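Local coordinates for IPT/TIG domain-containing protein BACOVA_02650 (Bacteroides ovatus, PDB 5E7H) that binds polysaccharide at the bacterial cell surface, probably capturing xyloglucan before its transport into the periplasm for degradation, at residues 1-13 with 17-29. Residues are numbered along the deposited sequence; the frame is centred on the assembly and turned at random. Where two conformers were deposited one is given.
Sequences PKPVVTAVSSTMP and STVTITGQNFIEV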
loop_
_atom_site.group_PDB
_atom_site.type_symbol
_atom_site.label_atom_id
_atom_site.label_comp_id
_atom_site.label_asym_id
_atom_site.label_seq_id
_atom_site.Cartn_x
_atom_site.Cartn_y
_atom_site.Cartn_z
ATOM N N PRO A 1 19.612 3.610 -27.015
ATOM C CA PRO A 1 19.000 2.673 -26.064
ATOM C C PRO A 1 17.955 3.352 -25.180
ATOM O O PRO A 1 18.309 4.143 -24.308
ATOM C CB PRO A 1 20.194 2.183 -25.242
ATOM C CG PRO A 1 21.164 3.325 -25.286
ATOM C CD PRO A 1 20.956 4.041 -26.592
ATOM N N LYS A 2 16.686 3.031 -25.426
ATOM C CA LYS A 2 15.552 3.622 -24.721
ATOM C C LYS A 2 15.570 3.303 -23.229
ATOM O O LYS A 2 15.989 2.217 -22.836
ATOM C CB LYS A 2 14.239 3.107 -25.316
ATOM C CG LYS A 2 13.301 4.182 -25.833
ATOM C CD LYS A 2 13.652 4.624 -27.242
ATOM C CE LYS A 2 13.390 3.523 -28.263
ATOM N NZ LYS A 2 14.625 2.778 -28.649
ATOM N N PRO A 3 15.115 4.247 -22.391
ATOM C CA PRO A 3 14.904 3.858 -20.992
ATOM C C PRO A 3 13.760 2.861 -20.859
ATOM O O PRO A 3 12.832 2.878 -21.665
ATOM C CB PRO A 3 14.565 5.181 -20.309
ATOM C CG PRO A 3 13.954 6.001 -21.370
ATOM C CD PRO A 3 14.704 5.640 -22.633
ATOM N N VAL A 4 13.845 2.013 -19.839
ATOM C CA VAL A 4 12.856 0.986 -19.571
ATOM C C VAL A 4 12.523 1.042 -18.086
ATOM O O VAL A 4 13.411 1.270 -17.277
ATOM C CB VAL A 4 13.383 -0.404 -19.939
ATOM C CG1 VAL A 4 12.353 -1.473 -19.615
ATOM C CG2 VAL A 4 13.755 -0.448 -21.412
ATOM N N VAL A 5 11.254 0.845 -17.736
ATOM C CA VAL A 5 10.843 0.765 -16.336
ATOM C C VAL A 5 10.392 -0.650 -16.015
ATOM O O VAL A 5 9.484 -1.164 -16.664
ATOM C CB VAL A 5 9.694 1.734 -16.024
ATOM C CG1 VAL A 5 9.236 1.584 -14.574
ATOM C CG2 VAL A 5 10.112 3.167 -16.292
ATOM N N THR A 6 11.010 -1.286 -15.022
ATOM C CA THR A 6 10.613 -2.647 -14.651
ATOM C C THR A 6 9.773 -2.706 -13.370
ATOM O O THR A 6 8.975 -3.624 -13.209
ATOM C CB THR A 6 11.845 -3.564 -14.488
ATOM O OG1 THR A 6 12.759 -2.995 -13.547
ATOM C CG2 THR A 6 12.549 -3.749 -15.822
ATOM N N ALA A 7 9.937 -1.747 -12.459
ATOM C CA ALA A 7 9.125 -1.721 -11.246
ATOM C C ALA A 7 9.150 -0.340 -10.590
ATOM O O ALA A 7 10.108 0.412 -10.755
ATOM C CB ALA A 7 9.608 -2.761 -10.269
ATOM N N VAL A 8 8.077 -0.018 -9.883
ATOM C CA VAL A 8 7.986 1.192 -9.073
ATOM C C VAL A 8 7.666 0.757 -7.646
ATOM O O VAL A 8 6.872 -0.161 -7.433
ATOM C CB VAL A 8 6.916 2.156 -9.600
ATOM C CG1 VAL A 8 6.891 3.434 -8.796
ATOM C CG2 VAL A 8 7.180 2.487 -11.070
ATOM N N SER A 9 8.295 1.408 -6.668
ATOM C CA SER A 9 8.205 0.975 -5.277
ATOM C C SER A 9 6.781 0.964 -4.726
ATOM O O SER A 9 6.421 0.100 -3.898
ATOM C CB SER A 9 9.103 1.867 -4.408
ATOM O OG SER A 9 8.766 3.234 -4.569
ATOM N N SER A 10 5.942 1.895 -5.175
ATOM C CA SER A 10 4.553 1.952 -4.737
ATOM C C SER A 10 3.699 2.683 -5.759
ATOM O O SER A 10 4.217 3.527 -6.489
ATOM C CB SER A 10 4.447 2.647 -3.388
ATOM O OG SER A 10 3.096 2.797 -3.006
ATOM N N THR A 11 2.418 2.339 -5.819
ATOM C CA THR A 11 1.452 3.110 -6.613
ATOM C C THR A 11 0.909 4.313 -5.836
ATOM O O THR A 11 0.266 5.172 -6.416
ATOM C CB THR A 11 0.267 2.237 -7.069
ATOM O OG1 THR A 11 -0.437 1.749 -5.931
ATOM C CG2 THR A 11 0.730 1.056 -7.919
ATOM N N MET A 12 1.151 4.393 -4.527
ATOM C CA MET A 12 0.623 5.513 -3.744
ATOM C C MET A 12 1.566 5.816 -2.589
ATOM O O MET A 12 1.189 5.739 -1.419
ATOM C CB MET A 12 -0.795 5.226 -3.250
ATOM C CG MET A 12 -1.519 6.497 -2.804
ATOM S SD MET A 12 -3.298 6.265 -2.549
ATOM C CE MET A 12 -3.836 6.284 -4.235
ATOM N N PRO A 13 2.799 6.182 -2.930
ATOM C CA PRO A 13 3.768 6.517 -1.881
ATOM C C PRO A 13 3.319 7.723 -1.092
ATOM O O PRO A 13 2.774 8.680 -1.638
ATOM C CB PRO A 13 5.054 6.789 -2.656
ATOM C CG PRO A 13 4.626 7.108 -4.044
ATOM C CD PRO A 13 3.359 6.338 -4.279
ATOM N N SER A 17 7.991 10.719 1.367
ATOM C CA SER A 17 8.718 9.453 1.392
ATOM C C SER A 17 9.420 9.221 0.061
ATOM O O SER A 17 9.189 9.935 -0.923
ATOM C CB SER A 17 7.785 8.296 1.720
ATOM O OG SER A 17 6.990 7.936 0.592
ATOM N N THR A 18 10.318 8.237 0.041
ATOM C CA THR A 18 11.143 7.965 -1.131
ATOM C C THR A 18 10.404 7.061 -2.099
ATOM O O THR A 18 9.816 6.052 -1.699
ATOM C CB THR A 18 12.470 7.314 -0.737
ATOM O OG1 THR A 18 13.169 8.191 0.152
ATOM C CG2 THR A 18 13.351 7.060 -1.967
ATOM N N VAL A 19 10.440 7.451 -3.360
ATOM C CA VAL A 19 9.945 6.649 -4.474
ATOM C C VAL A 19 11.152 6.093 -5.201
ATOM O O VAL A 19 12.082 6.832 -5.485
ATOM C CB VAL A 19 9.110 7.496 -5.456
ATOM C CG1 VAL A 19 8.475 6.611 -6.541
ATOM C CG2 VAL A 19 8.040 8.255 -4.710
ATOM N N THR A 20 11.129 4.794 -5.487
ATOM C CA THR A 20 12.230 4.142 -6.187
ATOM C C THR A 20 11.687 3.486 -7.442
ATOM O O THR A 20 10.645 2.845 -7.401
ATOM C CB THR A 20 12.924 3.092 -5.301
ATOM O OG1 THR A 20 13.368 3.709 -4.088
ATOM C CG2 THR A 20 14.126 2.515 -6.004
ATOM N N ILE A 21 12.386 3.683 -8.549
ATOM C CA ILE A 21 12.013 3.113 -9.838
ATOM C C ILE A 21 13.177 2.289 -10.345
ATOM O O ILE A 21 14.271 2.788 -10.461
ATOM C CB ILE A 21 11.672 4.191 -10.868
ATOM C CG1 ILE A 21 10.537 5.073 -10.348
ATOM C CG2 ILE A 21 11.303 3.546 -12.209
ATOM C CD1 ILE A 21 10.267 6.279 -11.224
ATOM N N THR A 22 12.931 1.018 -10.644
ATOM C CA THR A 22 13.974 0.179 -11.238
ATOM C C THR A 22 13.727 0.013 -12.731
ATOM O O THR A 22 12.591 0.090 -13.206
ATOM C CB THR A 22 14.030 -1.205 -10.586
ATOM O OG1 THR A 22 12.806 -1.886 -10.837
ATOM C CG2 THR A 22 14.214 -1.089 -9.090
ATOM N N GLY A 23 14.794 -0.229 -13.471
ATOM C CA GLY A 23 14.678 -0.356 -14.904
ATOM C C GLY A 23 16.037 -0.423 -15.536
ATOM O O GLY A 23 16.975 -0.948 -14.947
ATOM N N GLN A 24 16.140 0.134 -16.733
ATOM C CA GLN A 24 17.384 0.081 -17.482
ATOM C C GLN A 24 17.582 1.360 -18.271
ATOM O O GLN A 24 16.615 1.988 -18.697
ATOM C CB GLN A 24 17.382 -1.127 -18.424
ATOM C CG GLN A 24 17.445 -2.469 -17.711
ATOM C CD GLN A 24 17.258 -3.641 -18.651
ATOM O OE1 GLN A 24 16.495 -3.565 -19.616
ATOM N NE2 GLN A 24 17.957 -4.736 -18.375
ATOM N N ASN A 25 18.850 1.722 -18.466
ATOM C CA ASN A 25 19.236 2.841 -19.326
ATOM C C ASN A 25 18.758 4.202 -18.827
ATOM O O ASN A 25 18.383 5.057 -19.632
ATOM C CB ASN A 25 18.710 2.618 -20.742
ATOM C CG ASN A 25 19.037 1.244 -21.270
ATOM O OD1 ASN A 25 20.145 0.752 -21.095
ATOM N ND2 ASN A 25 18.070 0.615 -21.916
ATOM N N PHE A 26 18.760 4.392 -17.509
ATOM C CA PHE A 26 18.431 5.684 -16.920
ATOM C C PHE A 26 19.664 6.594 -17.025
ATOM O O PHE A 26 20.243 7.023 -16.027
ATOM C CB PHE A 26 17.969 5.517 -15.458
ATOM C CG PHE A 26 16.664 4.769 -15.290
ATOM C CD1 PHE A 26 15.641 4.856 -16.231
ATOM C CD2 PHE A 26 16.453 3.985 -14.165
ATOM C CE1 PHE A 26 14.435 4.167 -16.044
ATOM C CE2 PHE A 26 15.243 3.304 -13.975
ATOM C CZ PHE A 26 14.248 3.402 -14.918
ATOM N N ILE A 27 20.048 6.874 -18.263
ATOM C CA ILE A 27 21.280 7.606 -18.560
ATOM C C ILE A 27 20.968 9.077 -18.803
ATOM O O ILE A 27 20.187 9.415 -19.688
ATOM C CB ILE A 27 21.993 6.997 -19.789
ATOM C CG1 ILE A 27 22.374 5.543 -19.499
ATOM C CG2 ILE A 27 23.234 7.807 -20.163
ATOM C CD1 ILE A 27 22.595 4.702 -20.739
ATOM N N GLU A 28 21.586 9.943 -18.007
ATOM C CA GLU A 28 21.368 11.386 -18.092
ATOM C C GLU A 28 19.881 11.702 -18.049
ATOM O O GLU A 28 19.330 12.290 -18.976
ATOM C CB GLU A 28 22.005 11.966 -19.363
ATOM C CG GLU A 28 23.496 12.168 -19.246
ATOM C CD GLU A 28 23.865 13.248 -18.246
ATOM O OE1 GLU A 28 23.602 14.437 -18.516
ATOM O OE2 GLU A 28 24.422 12.904 -17.185
ATOM N N VAL A 29 19.239 11.299 -16.959
ATOM C CA VAL A 29 17.823 11.577 -16.758
ATOM C C VAL A 29 17.618 13.081 -16.735
ATOM O O VAL A 29 18.253 13.786 -15.949
ATOM C CB VAL A 29 17.316 10.939 -15.455
ATOM C CG1 VAL A 29 15.887 11.387 -15.127
ATOM C CG2 VAL A 29 17.388 9.416 -15.560
HETATM O O HOH W 1 18.157 6.231 -22.313
HETATM O O HOH W 2 7.561 4.298 -2.480
#
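Val4 and Gln24 bond to each other through both backbone amides, Val4 N to Gln24 O and Gln24 N to Val4 O each 3.0 Å, which defines an antiparallel hydrogen-bonded pair. Past the regular Val5-Gly23 pair the register slips by one: Thr6 and Ala7 both face Thr22, a classic beta bulge. There Thr22 O accepts a firm bond from Thr6 N (2.8 Å) and a weak one from Ala7 N, while Thr22 N returns a bond to Ala7 O. In one of the two conformers of Thr6 its OG1 also lies 2.9 Å from Thr22 OG1, a doubtful pairing because the side chain is split. Beyond strand 4-8, Ser9 grips Thr20 twice: its N donates to Thr20 O, and its OG, set between the backbone N and the carbonyl carbon (chi1 56°), accepts from Thr20 N almost in line (3.0 Å, 176° at the hydrogen). A water joins the same OG to Thr18 O. At the other end, Asn25 ND2 donates to Lys2 O (2.8 Å), and a second water donates to both Pro1 O and Asn25 O. Apolar contact falls on the Val5, Val8 and Ile21 face, with Val5 CG1 3.7 Å from Ile21 CG2. This hairpin belongs to the IPT/TIG domain; strand 4-8 is outermost in its sheet, strand 53-57 pairs with the far side of 18-24, and Val77 of strand 75-78, in the domain's second sheet, packs on Pro3 and Val5.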